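Local atomic coordinates of urocanate hydratase (Paenibacillus sp. Soil724D2, PDB entry 7NED), a protein that probably catalyses the hydration of thiourocanate in bacterial ergothioneine breakdown, as a member of the urocanase family that uses tightly held NAD+ as cofactor. Residues 41-46 with 117-122; 256-261 with 483-488; 314-319 with 443-448. All coordinates share one frame; numbering follows the deposited sequence.

Contact 1 of 3, residues 41-46 with 117-122. With URO ((2E)-3-(1H-imidazol-4-yl)acrylic acid), chain B; NAD (nicotinamide-adenine-dinucleotide), chain C.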
loop_
_atom_site.group_PDB
_atom_site.type_symbol
_atom_site.label_atom_id
_atom_site.label_comp_id
_atom_site.label_asym_id
_atom_site.label_seq_id
_atom_site.Cartn_x
_atom_site.Cartn_y
_atom_site.Cartn_z
ATOM N N VAL A 41 -3.127 -6.799 -21.580
ATOM C CA VAL A 41 -1.753 -7.128 -21.952
ATOM C C VAL A 41 -1.471 -8.625 -21.787
ATOM O O VAL A 41 -0.934 -9.274 -22.694
ATOM C CB VAL A 41 -0.764 -6.260 -21.141
ATOM C CG1 VAL A 41 0.692 -6.585 -21.528
ATOM C CG2 VAL A 41 -1.081 -4.764 -21.352
ATOM N N TYR A 42 -1.848 -9.213 -20.652
ATOM C CA TYR A 42 -1.543 -10.613 -20.405
ATOM C C TYR A 42 -2.374 -11.081 -19.213
ATOM O O TYR A 42 -3.161 -10.309 -18.630
ATOM C CB TYR A 42 -0.030 -10.791 -20.203
ATOM C CG TYR A 42 0.511 -10.283 -18.887
ATOM C CD1 TYR A 42 0.714 -8.941 -18.665
ATOM C CD2 TYR A 42 0.809 -11.170 -17.866
ATOM C CE1 TYR A 42 1.242 -8.470 -17.438
ATOM C CE2 TYR A 42 1.305 -10.729 -16.649
ATOM C CZ TYR A 42 1.519 -9.360 -16.453
ATOM O OH TYR A 42 2.036 -8.919 -15.267
ATOM N N ALA A 43 -2.226 -12.357 -18.864
ATOM C CA ALA A 43 -2.849 -12.897 -17.643
ATOM C C ALA A 43 -4.362 -12.670 -17.627
ATOM O O ALA A 43 -4.973 -12.404 -16.578
ATOM C CB ALA A 43 -2.204 -12.308 -16.399
ATOM N N ALA A 44 -4.969 -12.742 -18.808
ATOM C CA ALA A 44 -6.418 -12.821 -19.003
ATOM C C ALA A 44 -7.116 -11.480 -18.834
ATOM O O ALA A 44 -8.021 -11.137 -19.608
ATOM C CB ALA A 44 -7.056 -13.839 -18.052
ATOM N N LEU A 45 -6.734 -10.714 -17.812
ATOM C CA LEU A 45 -7.413 -9.435 -17.625
ATOM C C LEU A 45 -6.487 -8.358 -17.057
ATOM O O LEU A 45 -6.980 -7.361 -16.517
ATOM C CB LEU A 45 -8.649 -9.636 -16.748
ATOM C CG LEU A 45 -8.402 -9.910 -15.264
ATOM C CD1 LEU A 45 -9.734 -9.695 -14.482
ATOM C CD2 LEU A 45 -7.844 -11.344 -14.998
ATOM N N ALA A 46 -5.170 -8.510 -17.206
ATOM C CA ALA A 46 -4.241 -7.481 -16.758
ATOM C C ALA A 46 -4.228 -6.383 -17.806
ATOM O O ALA A 46 -3.868 -6.627 -18.951
ATOM C CB ALA A 46 -2.849 -8.060 -16.538
ATOM N N LEU A 117 -12.197 0.400 -11.232
ATOM C CA LEU A 117 -10.819 -0.087 -11.189
ATOM C C LEU A 117 -10.568 -1.086 -12.308
ATOM O O LEU A 117 -11.479 -1.479 -13.048
ATOM C CB LEU A 117 -10.484 -0.701 -9.831
ATOM C CG LEU A 117 -11.397 -1.877 -9.492
ATOM C CD1 LEU A 117 -10.981 -3.138 -10.152
ATOM C CD2 LEU A 117 -11.161 -2.090 -7.979
ATOM N N ILE A 118 -9.307 -1.488 -12.425
ATOM C CA ILE A 118 -8.925 -2.421 -13.457
ATOM C C ILE A 118 -7.915 -3.258 -12.635
ATOM O O ILE A 118 -7.436 -2.809 -11.587
ATOM C CB ILE A 118 -8.265 -1.566 -14.589
ATOM C CG1 ILE A 118 -8.181 -2.284 -15.817
ATOM C CG2 ILE A 118 -6.804 -1.249 -14.253
ATOM C CD1 ILE A 118 -9.710 -2.377 -16.107
ATOM N N TRP A 119 -7.642 -4.491 -13.021
ATOM C CA TRP A 119 -6.446 -5.180 -12.491
ATOM C C TRP A 119 -5.256 -4.832 -13.370
ATOM O O TRP A 119 -5.346 -4.927 -14.590
ATOM C CB TRP A 119 -6.588 -6.702 -12.473
ATOM C CG TRP A 119 -5.385 -7.440 -11.913
ATOM C CD1 TRP A 119 -4.709 -7.157 -10.759
ATOM C CD2 TRP A 119 -4.733 -8.589 -12.477
ATOM N NE1 TRP A 119 -3.686 -8.055 -10.566
ATOM C CE2 TRP A 119 -3.684 -8.946 -11.602
ATOM C CE3 TRP A 119 -4.921 -9.334 -13.640
ATOM C CZ2 TRP A 119 -2.818 -10.002 -11.863
ATOM C CZ3 TRP A 119 -4.071 -10.396 -13.899
ATOM C CH2 TRP A 119 -3.040 -10.731 -13.011
ATOM N N GLY A 120 -4.130 -4.441 -12.748
ATOM C CA GLY A 120 -2.988 -4.042 -13.547
ATOM C C GLY A 120 -1.975 -5.130 -13.830
ATOM O O GLY A 120 -0.910 -4.830 -14.387
ATOM N N GLY A 121 -2.277 -6.382 -13.497
ATOM C CA GLY A 121 -1.246 -7.397 -13.507
ATOM C C GLY A 121 -0.086 -6.979 -12.618
ATOM O O GLY A 121 -0.246 -6.253 -11.621
ATOM N N LEU A 122 1.104 -7.492 -12.945
ATOM C CA LEU A 122 2.301 -6.905 -12.374
ATOM C C LEU A 122 2.838 -5.816 -13.286
ATOM O O LEU A 122 2.966 -4.655 -12.873
ATOM C CB LEU A 122 3.376 -7.989 -12.128
ATOM C CG LEU A 122 2.943 -9.123 -11.213
ATOM C CD1 LEU A 122 4.100 -10.057 -10.852
ATOM C CD2 LEU A 122 2.305 -8.547 -9.956
HETATM O OAA URO B . 7.396 -10.382 -16.878
HETATM C CAI URO B . 6.272 -9.725 -16.863
HETATM O OAB URO B . 6.075 -8.779 -17.517
HETATM C CAC URO B . 5.195 -10.155 -15.956
HETATM C CAD URO B . 5.374 -11.193 -15.181
HETATM C CAJ URO B . 4.237 -11.463 -14.384
HETATM C CAF URO B . 3.947 -12.603 -13.694
HETATM N NAH URO B . 2.673 -12.558 -13.192
HETATM C CAE URO B . 2.204 -11.392 -13.573
HETATM N NAG URO B . 3.107 -10.694 -14.296
HETATM P PA NAD C . -2.827 -15.714 -20.493
HETATM O O1A NAD C . -4.270 -15.682 -19.995
HETATM O O2A NAD C . -2.273 -14.903 -21.592
HETATM O O5B NAD C . -2.721 -17.278 -21.137
HETATM C C5B NAD C . -3.324 -18.248 -20.379
HETATM C C4B NAD C . -3.358 -19.519 -21.347
HETATM O O4B NAD C . -3.981 -20.628 -20.762
HETATM C C3B NAD C . -4.250 -19.039 -22.538
HETATM O O3B NAD C . -3.619 -19.293 -23.724
HETATM C C2B NAD C . -5.524 -19.925 -22.381
HETATM O O2B NAD C . -6.044 -20.349 -23.588
HETATM C C1B NAD C . -4.886 -21.160 -21.750
HETATM N N9A NAD C . -5.804 -21.988 -20.967
HETATM C C8A NAD C . -6.847 -21.607 -20.129
HETATM N N7A NAD C . -7.469 -22.622 -19.583
HETATM C C5A NAD C . -6.793 -23.739 -20.057
HETATM C C6A NAD C . -6.975 -25.125 -19.854
HETATM N N6A NAD C . -7.945 -25.597 -19.038
HETATM N N1A NAD C . -6.144 -26.015 -20.464
HETATM C C2A NAD C . -5.211 -25.483 -21.292
HETATM N N3A NAD C . -4.923 -24.203 -21.581
HETATM C C4A NAD C . -5.749 -23.349 -20.940
HETATM O O3 NAD C . -2.093 -15.779 -19.110
HETATM P PN NAD C . -0.517 -15.547 -19.033
HETATM O O1N NAD C . 0.061 -14.164 -19.105
HETATM O O2N NAD C . 0.145 -16.705 -19.749
HETATM O O5D NAD C . -0.140 -15.935 -17.397
HETATM C C5D NAD C . -0.566 -17.254 -17.011
HETATM C C4D NAD C . -0.333 -17.420 -15.535
HETATM O O4D NAD C . 0.974 -17.015 -15.173
HETATM C C3D NAD C . -1.309 -16.307 -14.885
HETATM O O3D NAD C . -1.975 -16.817 -13.735
HETATM C C2D NAD C . -0.326 -15.162 -14.443
HETATM O O2D NAD C . -0.651 -14.512 -13.283
HETATM C C1D NAD C . 0.754 -16.214 -14.037
HETATM N N1N NAD C . 2.048 -15.716 -13.552
HETATM C C2N NAD C . 1.919 -15.143 -12.302
HETATM C C3N NAD C . 3.026 -14.666 -11.618
HETATM C C7N NAD C . 2.761 -13.992 -10.264
HETATM O O7N NAD C . 3.587 -13.923 -9.355
HETATM N N7N NAD C . 1.536 -13.366 -10.100
HETATM C C4N NAD C . 4.269 -14.819 -12.246
HETATM C C5N NAD C . 4.353 -15.420 -13.501
HETATM C C6N NAD C . 3.208 -15.899 -14.162
HETATM O O HOH W 1 -8.867 -5.846 -15.103
#

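Contact 2 of 3, residues 256-261 with 483-488. With NAD (nicotinamide-adenine-dinucleotide), chain C.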
loop_
_atom_site.group_PDB
_atom_site.type_symbol
_atom_site.label_atom_id
_atom_site.label_comp_id
_atom_site.label_asym_id
_atom_site.label_seq_id
_atom_site.Cartn_x
_atom_site.Cartn_y
_atom_site.Cartn_z
ATOM N N SER A 256 -4.193 -19.638 -16.943
ATOM C CA SER A 256 -4.698 -18.526 -16.191
ATOM C C SER A 256 -5.644 -19.004 -15.053
ATOM O O SER A 256 -6.742 -18.620 -15.028
ATOM C CB SER A 256 -5.411 -17.557 -17.117
ATOM O OG SER A 256 -6.340 -18.251 -17.903
ATOM N N ALA A 257 -5.155 -19.821 -14.126
ATOM C CA ALA A 257 -5.912 -20.362 -13.040
ATOM C C ALA A 257 -6.263 -19.332 -11.999
ATOM O O ALA A 257 -7.061 -19.576 -11.185
ATOM C CB ALA A 257 -5.219 -21.551 -12.413
ATOM N N HIS A 258 -5.652 -18.183 -12.053
ATOM C CA HIS A 258 -5.983 -17.141 -11.081
ATOM C C HIS A 258 -7.353 -16.529 -11.314
ATOM O O HIS A 258 -7.855 -15.807 -10.437
ATOM C CB HIS A 258 -4.941 -16.021 -11.149
ATOM C CG HIS A 258 -4.961 -15.260 -12.442
ATOM N ND1 HIS A 258 -4.467 -15.785 -13.621
ATOM C CD2 HIS A 258 -5.409 -14.015 -12.740
ATOM C CE1 HIS A 258 -4.622 -14.899 -14.591
ATOM N NE2 HIS A 258 -5.182 -13.814 -14.078
ATOM N N ASP A 259 -7.952 -16.734 -12.481
ATOM C CA ASP A 259 -9.230 -16.086 -12.751
ATOM C C ASP A 259 -10.178 -17.071 -13.409
ATOM O O ASP A 259 -9.946 -17.515 -14.542
ATOM C CB ASP A 259 -9.070 -14.832 -13.596
ATOM C CG ASP A 259 -10.324 -13.946 -13.515
ATOM O OD1 ASP A 259 -11.265 -14.240 -14.268
ATOM O OD2 ASP A 259 -10.410 -13.042 -12.623
ATOM N N LEU A 260 -11.237 -17.412 -12.674
ATOM C CA LEU A 260 -12.224 -18.392 -13.096
ATOM C C LEU A 260 -13.283 -17.797 -14.005
ATOM O O LEU A 260 -14.155 -18.532 -14.485
ATOM C CB LEU A 260 -12.890 -19.025 -11.867
ATOM C CG LEU A 260 -11.958 -19.573 -10.774
ATOM C CD1 LEU A 260 -12.726 -20.298 -9.655
ATOM C CD2 LEU A 260 -10.882 -20.452 -11.393
ATOM N N VAL A 261 -13.248 -16.494 -14.256
ATOM C CA VAL A 261 -14.215 -15.888 -15.146
ATOM C C VAL A 261 -13.596 -15.594 -16.502
ATOM O O VAL A 261 -14.203 -15.852 -17.540
ATOM C CB VAL A 261 -14.804 -14.606 -14.512
ATOM C CG1 VAL A 261 -15.603 -13.842 -15.552
ATOM C CG2 VAL A 261 -15.600 -14.925 -13.252
ATOM N N GLY A 483 -9.051 -10.000 -9.770
ATOM C CA GLY A 483 -9.617 -11.312 -10.019
ATOM C C GLY A 483 -9.384 -12.235 -8.850
ATOM O O GLY A 483 -9.527 -11.855 -7.683
ATOM N N GLY A 484 -8.986 -13.474 -9.145
ATOM C CA GLY A 484 -8.706 -14.412 -8.071
ATOM C C GLY A 484 -7.464 -14.099 -7.271
ATOM O O GLY A 484 -7.243 -14.732 -6.230
ATOM N N TYR A 485 -6.643 -13.139 -7.721
ATOM C CA TYR A 485 -5.533 -12.666 -6.890
ATOM C C TYR A 485 -5.986 -11.673 -5.832
ATOM O O TYR A 485 -5.167 -11.279 -4.999
ATOM C CB TYR A 485 -4.461 -11.983 -7.719
ATOM C CG TYR A 485 -3.603 -12.913 -8.550
ATOM C CD1 TYR A 485 -2.931 -13.967 -7.965
ATOM C CD2 TYR A 485 -3.472 -12.714 -9.927
ATOM C CE1 TYR A 485 -2.111 -14.836 -8.760
ATOM C CE2 TYR A 485 -2.676 -13.548 -10.714
ATOM C CZ TYR A 485 -1.998 -14.600 -10.116
ATOM O OH TYR A 485 -1.206 -15.446 -10.868
ATOM N N ALA A 486 -7.247 -11.253 -5.847
ATOM C CA ALA A 486 -7.684 -10.254 -4.870
ATOM C C ALA A 486 -7.432 -10.752 -3.448
ATOM O O ALA A 486 -7.838 -11.861 -3.072
ATOM C CB ALA A 486 -9.168 -9.915 -5.067
ATOM N N GLY A 487 -6.777 -9.910 -2.644
ATOM C CA GLY A 487 -6.460 -10.263 -1.282
ATOM C C GLY A 487 -5.192 -11.074 -1.110
ATOM O O GLY A 487 -4.797 -11.336 0.033
ATOM N N TYR A 488 -4.529 -11.473 -2.204
ATOM C CA TYR A 488 -3.349 -12.319 -2.089
ATOM C C TYR A 488 -2.041 -11.551 -2.187
ATOM O O TYR A 488 -1.028 -12.001 -1.638
ATOM C CB TYR A 488 -3.355 -13.417 -3.172
ATOM C CG TYR A 488 -4.221 -14.604 -2.835
ATOM C CD1 TYR A 488 -5.539 -14.672 -3.282
ATOM C CD2 TYR A 488 -3.732 -15.649 -2.060
ATOM C CE1 TYR A 488 -6.345 -15.754 -2.975
ATOM C CE2 TYR A 488 -4.533 -16.754 -1.765
ATOM C CZ TYR A 488 -5.838 -16.788 -2.224
ATOM O OH TYR A 488 -6.648 -17.862 -1.957
HETATM P PA NAD C . -2.827 -15.714 -20.493
HETATM O O1A NAD C . -4.270 -15.682 -19.995
HETATM O O2A NAD C . -2.273 -14.903 -21.592
HETATM O O5B NAD C . -2.721 -17.278 -21.137
HETATM C C5B NAD C . -3.324 -18.248 -20.379
HETATM C C4B NAD C . -3.358 -19.519 -21.347
HETATM O O4B NAD C . -3.981 -20.628 -20.762
HETATM C C3B NAD C . -4.250 -19.039 -22.538
HETATM O O3B NAD C . -3.619 -19.293 -23.724
HETATM C C2B NAD C . -5.524 -19.925 -22.381
HETATM O O2B NAD C . -6.044 -20.349 -23.588
HETATM C C1B NAD C . -4.886 -21.160 -21.750
HETATM N N9A NAD C . -5.804 -21.988 -20.967
HETATM C C8A NAD C . -6.847 -21.607 -20.129
HETATM N N7A NAD C . -7.469 -22.622 -19.583
HETATM C C5A NAD C . -6.793 -23.739 -20.057
HETATM C C6A NAD C . -6.975 -25.125 -19.854
HETATM N N6A NAD C . -7.945 -25.597 -19.038
HETATM N N1A NAD C . -6.144 -26.015 -20.464
HETATM C C2A NAD C . -5.211 -25.483 -21.292
HETATM N N3A NAD C . -4.923 -24.203 -21.581
HETATM C C4A NAD C . -5.749 -23.349 -20.940
HETATM O O3 NAD C . -2.093 -15.779 -19.110
HETATM P PN NAD C . -0.517 -15.547 -19.033
HETATM O O1N NAD C . 0.061 -14.164 -19.105
HETATM O O2N NAD C . 0.145 -16.705 -19.749
HETATM O O5D NAD C . -0.140 -15.935 -17.397
HETATM C C5D NAD C . -0.566 -17.254 -17.011
HETATM C C4D NAD C . -0.333 -17.420 -15.535
HETATM O O4D NAD C . 0.974 -17.015 -15.173
HETATM C C3D NAD C . -1.309 -16.307 -14.885
HETATM O O3D NAD C . -1.975 -16.817 -13.735
HETATM C C2D NAD C . -0.326 -15.162 -14.443
HETATM O O2D NAD C . -0.651 -14.512 -13.283
HETATM C C1D NAD C . 0.754 -16.214 -14.037
HETATM N N1N NAD C . 2.048 -15.716 -13.552
HETATM C C2N NAD C . 1.919 -15.143 -12.302
HETATM C C3N NAD C . 3.026 -14.666 -11.618
HETATM C C7N NAD C . 2.761 -13.992 -10.264
HETATM O O7N NAD C . 3.587 -13.923 -9.355
HETATM N N7N NAD C . 1.536 -13.366 -10.100
HETATM C C4N NAD C . 4.269 -14.819 -12.246
HETATM C C5N NAD C . 4.353 -15.420 -13.501
HETATM C C6N NAD C . 3.208 -15.899 -14.162
#

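Contact 3 of 3, residues 314-319 with 443-448. With NAD (nicotinamide-adenine-dinucleotide), chain C.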
loop_
_atom_site.group_PDB
_atom_site.type_symbol
_atom_site.label_atom_id
_atom_site.label_comp_id
_atom_site.label_asym_id
_atom_site.label_seq_id
_atom_site.Cartn_x
_atom_site.Cartn_y
_atom_site.Cartn_z
ATOM N N GLY A 314 3.254 -20.154 -10.194
ATOM C CA GLY A 314 2.889 -18.826 -9.772
ATOM C C GLY A 314 1.566 -18.386 -10.339
ATOM O O GLY A 314 1.452 -17.254 -10.777
ATOM N N ASN A 315 0.561 -19.252 -10.379
ATOM C CA ASN A 315 -0.725 -18.822 -10.910
ATOM C C ASN A 315 -1.867 -19.119 -9.954
ATOM O O ASN A 315 -3.009 -19.212 -10.398
ATOM C CB ASN A 315 -0.994 -19.445 -12.275
ATOM C CG ASN A 315 -1.016 -20.988 -12.239
ATOM O OD1 ASN A 315 -0.668 -21.597 -11.220
ATOM N ND2 ASN A 315 -1.387 -21.612 -13.360
ATOM N N ASN A 316 -1.594 -19.217 -8.640
ATOM C CA ASN A 316 -2.631 -19.616 -7.668
ATOM C C ASN A 316 -3.378 -20.874 -8.037
ATOM O O ASN A 316 -4.525 -21.047 -7.623
ATOM C CB ASN A 316 -3.630 -18.485 -7.379
ATOM C CG ASN A 316 -3.126 -17.485 -6.346
ATOM O OD1 ASN A 316 -1.999 -17.007 -6.360
ATOM N ND2 ASN A 316 -4.065 -17.079 -5.500
ATOM N N ILE A 317 -2.726 -21.807 -8.740
ATOM C CA ILE A 317 -3.496 -22.988 -9.089
ATOM C C ILE A 317 -3.755 -23.825 -7.833
ATOM O O ILE A 317 -4.826 -24.422 -7.701
ATOM C CB ILE A 317 -2.821 -23.812 -10.198
ATOM C CG1 ILE A 317 -3.831 -24.849 -10.716
ATOM C CG2 ILE A 317 -1.610 -24.497 -9.614
ATOM C CD1 ILE A 317 -3.409 -25.637 -11.986
ATOM N N ARG A 318 -2.813 -23.850 -6.865
ATOM C CA ARG A 318 -3.042 -24.658 -5.668
ATOM C C ARG A 318 -4.113 -24.022 -4.800
ATOM O O ARG A 318 -4.980 -24.723 -4.256
ATOM C CB ARG A 318 -1.750 -24.842 -4.862
ATOM C CG ARG A 318 -0.654 -25.680 -5.575
ATOM C CD ARG A 318 0.682 -25.487 -4.852
ATOM N NE ARG A 318 0.946 -24.062 -4.707
ATOM C CZ ARG A 318 1.704 -23.528 -3.752
ATOM N NH1 ARG A 318 2.301 -24.305 -2.867
ATOM N NH2 ARG A 318 1.836 -22.202 -3.654
ATOM N N SER A 319 -4.068 -22.686 -4.661
ATOM C CA SER A 319 -5.110 -21.981 -3.927
ATOM C C SER A 319 -6.480 -22.298 -4.502
ATOM O O SER A 319 -7.408 -22.618 -3.756
ATOM C CB SER A 319 -4.853 -20.467 -3.944
ATOM O OG SER A 319 -3.542 -20.170 -3.490
ATOM N N PRO A 443 1.812 -14.621 -0.074
ATOM C CA PRO A 443 1.957 -15.796 0.769
ATOM C C PRO A 443 1.874 -17.124 0.020
ATOM O O PRO A 443 2.309 -18.078 0.556
ATOM C CB PRO A 443 0.840 -15.641 1.800
ATOM C CG PRO A 443 0.481 -14.230 1.768
ATOM C CD PRO A 443 0.671 -13.818 0.359
ATOM N N ASN A 444 1.325 -17.159 -1.171
ATOM C CA ASN A 444 1.338 -18.426 -1.903
ATOM C C ASN A 444 2.130 -18.317 -3.195
ATOM O O ASN A 444 2.035 -19.205 -4.055
ATOM C CB ASN A 444 -0.090 -18.916 -2.176
ATOM C CG ASN A 444 -0.856 -19.174 -0.903
ATOM O OD1 ASN A 444 -0.273 -19.526 0.117
ATOM N ND2 ASN A 444 -2.156 -18.985 -0.946
ATOM N N ILE A 445 2.930 -17.264 -3.349
ATOM C CA ILE A 445 3.878 -17.213 -4.450
ATOM C C ILE A 445 5.181 -16.693 -3.865
ATOM O O ILE A 445 5.903 -17.431 -3.183
ATOM C CB ILE A 445 3.360 -16.355 -5.635
ATOM C CG1 ILE A 445 2.061 -16.926 -6.183
ATOM C CG2 ILE A 445 4.380 -16.293 -6.782
ATOM C CD1 ILE A 445 1.552 -16.235 -7.438
ATOM N N MET A 446 5.456 -15.407 -4.046
ATOM C CA MET A 446 6.776 -14.879 -3.706
ATOM C C MET A 446 7.191 -15.204 -2.282
ATOM O O MET A 446 8.341 -15.601 -2.037
ATOM C CB MET A 446 6.819 -13.358 -3.901
ATOM C CG MET A 446 8.194 -12.800 -3.605
ATOM S SD MET A 446 9.305 -13.125 -5.016
ATOM C CE MET A 446 10.761 -12.172 -4.607
ATOM N N THR A 447 6.292 -14.977 -1.305
ATOM C CA THR A 447 6.676 -15.039 0.103
ATOM C C THR A 447 6.020 -16.215 0.852
ATOM O O THR A 447 5.712 -16.130 2.055
ATOM C CB THR A 447 6.376 -13.689 0.767
ATOM O OG1 THR A 447 5.003 -13.328 0.571
ATOM C CG2 THR A 447 7.252 -12.602 0.127
ATOM N N GLU A 448 5.837 -17.337 0.169
ATOM C CA GLU A 448 5.319 -18.524 0.818
ATOM C C GLU A 448 6.399 -19.139 1.704
ATOM O O GLU A 448 7.524 -19.377 1.256
ATOM C CB GLU A 448 4.865 -19.531 -0.236
ATOM C CG GLU A 448 4.251 -20.763 0.385
ATOM C CD GLU A 448 3.573 -21.627 -0.651
ATOM O OE1 GLU A 448 2.913 -21.075 -1.573
ATOM O OE2 GLU A 448 3.710 -22.861 -0.562
HETATM P PA NAD C . -2.827 -15.714 -20.493
HETATM O O1A NAD C . -4.270 -15.682 -19.995
HETATM O O2A NAD C . -2.273 -14.903 -21.592
HETATM O O5B NAD C . -2.721 -17.278 -21.137
HETATM C C5B NAD C . -3.324 -18.248 -20.379
HETATM C C4B NAD C . -3.358 -19.519 -21.347
HETATM O O4B NAD C . -3.981 -20.628 -20.762
HETATM C C3B NAD C . -4.250 -19.039 -22.538
HETATM O O3B NAD C . -3.619 -19.293 -23.724
HETATM C C2B NAD C . -5.524 -19.925 -22.381
HETATM O O2B NAD C . -6.044 -20.349 -23.588
HETATM C C1B NAD C . -4.886 -21.160 -21.750
HETATM N N9A NAD C . -5.804 -21.988 -20.967
HETATM C C8A NAD C . -6.847 -21.607 -20.129
HETATM N N7A NAD C . -7.469 -22.622 -19.583
HETATM C C5A NAD C . -6.793 -23.739 -20.057
HETATM C C6A NAD C . -6.975 -25.125 -19.854
HETATM N N6A NAD C . -7.945 -25.597 -19.038
HETATM N N1A NAD C . -6.144 -26.015 -20.464
HETATM C C2A NAD C . -5.211 -25.483 -21.292
HETATM N N3A NAD C . -4.923 -24.203 -21.581
HETATM C C4A NAD C . -5.749 -23.349 -20.940
HETATM O O3 NAD C . -2.093 -15.779 -19.110
HETATM P PN NAD C . -0.517 -15.547 -19.033
HETATM O O1N NAD C . 0.061 -14.164 -19.105
HETATM O O2N NAD C . 0.145 -16.705 -19.749
HETATM O O5D NAD C . -0.140 -15.935 -17.397
HETATM C C5D NAD C . -0.566 -17.254 -17.011
HETATM C C4D NAD C . -0.333 -17.420 -15.535
HETATM O O4D NAD C . 0.974 -17.015 -15.173
HETATM C C3D NAD C . -1.309 -16.307 -14.885
HETATM O O3D NAD C . -1.975 -16.817 -13.735
HETATM C C2D NAD C . -0.326 -15.162 -14.443
HETATM O O2D NAD C . -0.651 -14.512 -13.283
HETATM C C1D NAD C . 0.754 -16.214 -14.037
HETATM N N1N NAD C . 2.048 -15.716 -13.552
HETATM C C2N NAD C . 1.919 -15.143 -12.302
HETATM C C3N NAD C . 3.026 -14.666 -11.618
HETATM C C7N NAD C . 2.761 -13.992 -10.264
HETATM O O7N NAD C . 3.587 -13.923 -9.355
HETATM N N7N NAD C . 1.536 -13.366 -10.100
HETATM C C4N NAD C . 4.269 -14.819 -12.246
HETATM C C5N NAD C . 4.353 -15.420 -13.501
HETATM C C6N NAD C . 3.208 -15.899 -14.162
HETATM O O HOH W 2 0.329 -19.818 -6.703
#

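Contact 1 of 3, residues 41-46 with 117-122
Trp119 lies beneath the turn that follows Tyr42, its six-membered ring touched by three aliphatic side chains. CZ3 meets Ala43 CB and Ala46 CB, each at 3.7 Å, while the Leu45 side chain crosses that of Trp119 at about a right angle, its CD2 3.8 Å from Trp119 CE3. With CG of Trp119 anti to the backbone N (chi1 -179°), the indole extends under Ala43, Leu45 and Ala46, and its own chain folds back so that Gly121 N sits above the centre of one ring face. Replacing Trp119 with an alanine would probably open a gap under the turn and leave Ala43, Leu45 and Ala46 without their common apolar support. Both segments belong to the urocanase N-terminal domain and form a wall of the active site, where Ala43 N donates to the NAD phosphate oxygen O1N (2.9 Å). The Tyr42 ring reaches past Ala46 to the other segment, and its OH accepts a bent bond from Leu122 N (2.9 Å, 144°) and another from Thr123 N. Urocanate lies at the edge of this ring; the Leu122 side chain borders the same imidazole, CG 3.4 Å from URO CAE. A water bridges Leu45 O and Trp119 N.

Contact 2 of 3, residues 256-261 with 483-488
His258 and Tyr485 meet with their rings almost parallel, planes 15° apart, but slid so far that they barely overlap; the centroids are 4.8 Å apart. The closer fit is a CH-pi contact: His258 CB stands over the face of the tyrosine ring, 3.6 Å from its centroid, and CG of the imidazole approaches Tyr485 CE2 to 3.3 Å. The histidine CG lies between its backbone N and carbonyl carbon (chi1 67°), a rotamer that brings the imidazole up beside the cofactor. Trp119 meets both rings at a slant.

The polar ends of the pair turn to the nicotinamide ribose of NAD. Tyr485 OH shares a short hydrogen bond with NAD O2D (2.6 Å), which lies in the plane of the ring at its edge, and His258 ND1 makes a weak bond to NAD O3D. The other imidazole nitrogen, NE2, bonds to Ala43 O, so both ring nitrogens have partners. Here a loop of the Rossmann-like domain, carrying a type I turn from Ser256 to Asp259, packs directly against a C-terminal-domain loop beside the nicotinamide ribose.

The Asp259 carboxylate makes the remaining contacts. OD2 lies 3.2 Å from Gly483 CA, on the side where a CB would clash, and is hydrogen-bonded to Tyr109 OH. Its OD1 closes an Asx turn by accepting from Val261 N, which comes from above the carboxylate plane (3.0 Å).

Contact 3 of 3, residues 314-319 with 443-448
Arg318 grips Glu448 end-on in a two-pronged salt bridge, with NH2 to OE1 at 2.6 Å and NH1 to OE2 at 3.1 Å. Guanidinium and carboxylate are nearly coplanar, 6° apart; both oxygens use their syn lone pairs and both bonds are close to straight. The groups come from opposite directions: the glutamate chain is extended, whereas the arginine bends at chi3 (-51°) to turn its end toward it. Arg318 NE forms a further salt bridge with Asp312 and NH1 also donates to Ile332 O; these bonds fix the rotation of the guanidinium, whose charge, though shared between two acids, would probably favour the ionised form of Glu448.

The pair ties the start of helix 317-323, in the Rossmann-like domain, to a C-terminal-domain loop that makes a type I turn from Ile445 to Glu448. Asn316 occupies the N-cap position of that helix, though its side chain makes no capping bond; a water accepts weakly from Asn316 N and donates to Asn444 O.

On the cofactor side the packing is aliphatic against polar. Ile445 holds CG1 anti to its carbonyl carbon, directing CD1 onto Gly314 O (3.5 Å) and toward Asn316 OD1, whose side chain it crosses at about a right angle. The other branch, CG2, faces the nicotinamide carboxamide, 3.6 Å from NAD O7N.

How the contacts relate
All three contacts are buried and line NAD, but they join different parts of the fold. Contact 1 stays within the N-terminal domain and alone has residues of the urocanate pocket; contacts 2 and 3 both bridge the Rossmann-like and C-terminal domains. Each of the three has a residue reaching the second subunit. Their chemistry differs with place: an indole packed under a turn in contact 1, slid aromatic rings at the ribose in contact 2, and an ion pair set back from the cofactor in contact 3. Contact 2 sits between the others, touching contact 1 through Trp119 and a probable His258–Ala43 hydrogen bond and contact 3 through Asn316, whereas contacts 1 and 3, with centres about 17 Å apart, do not touch.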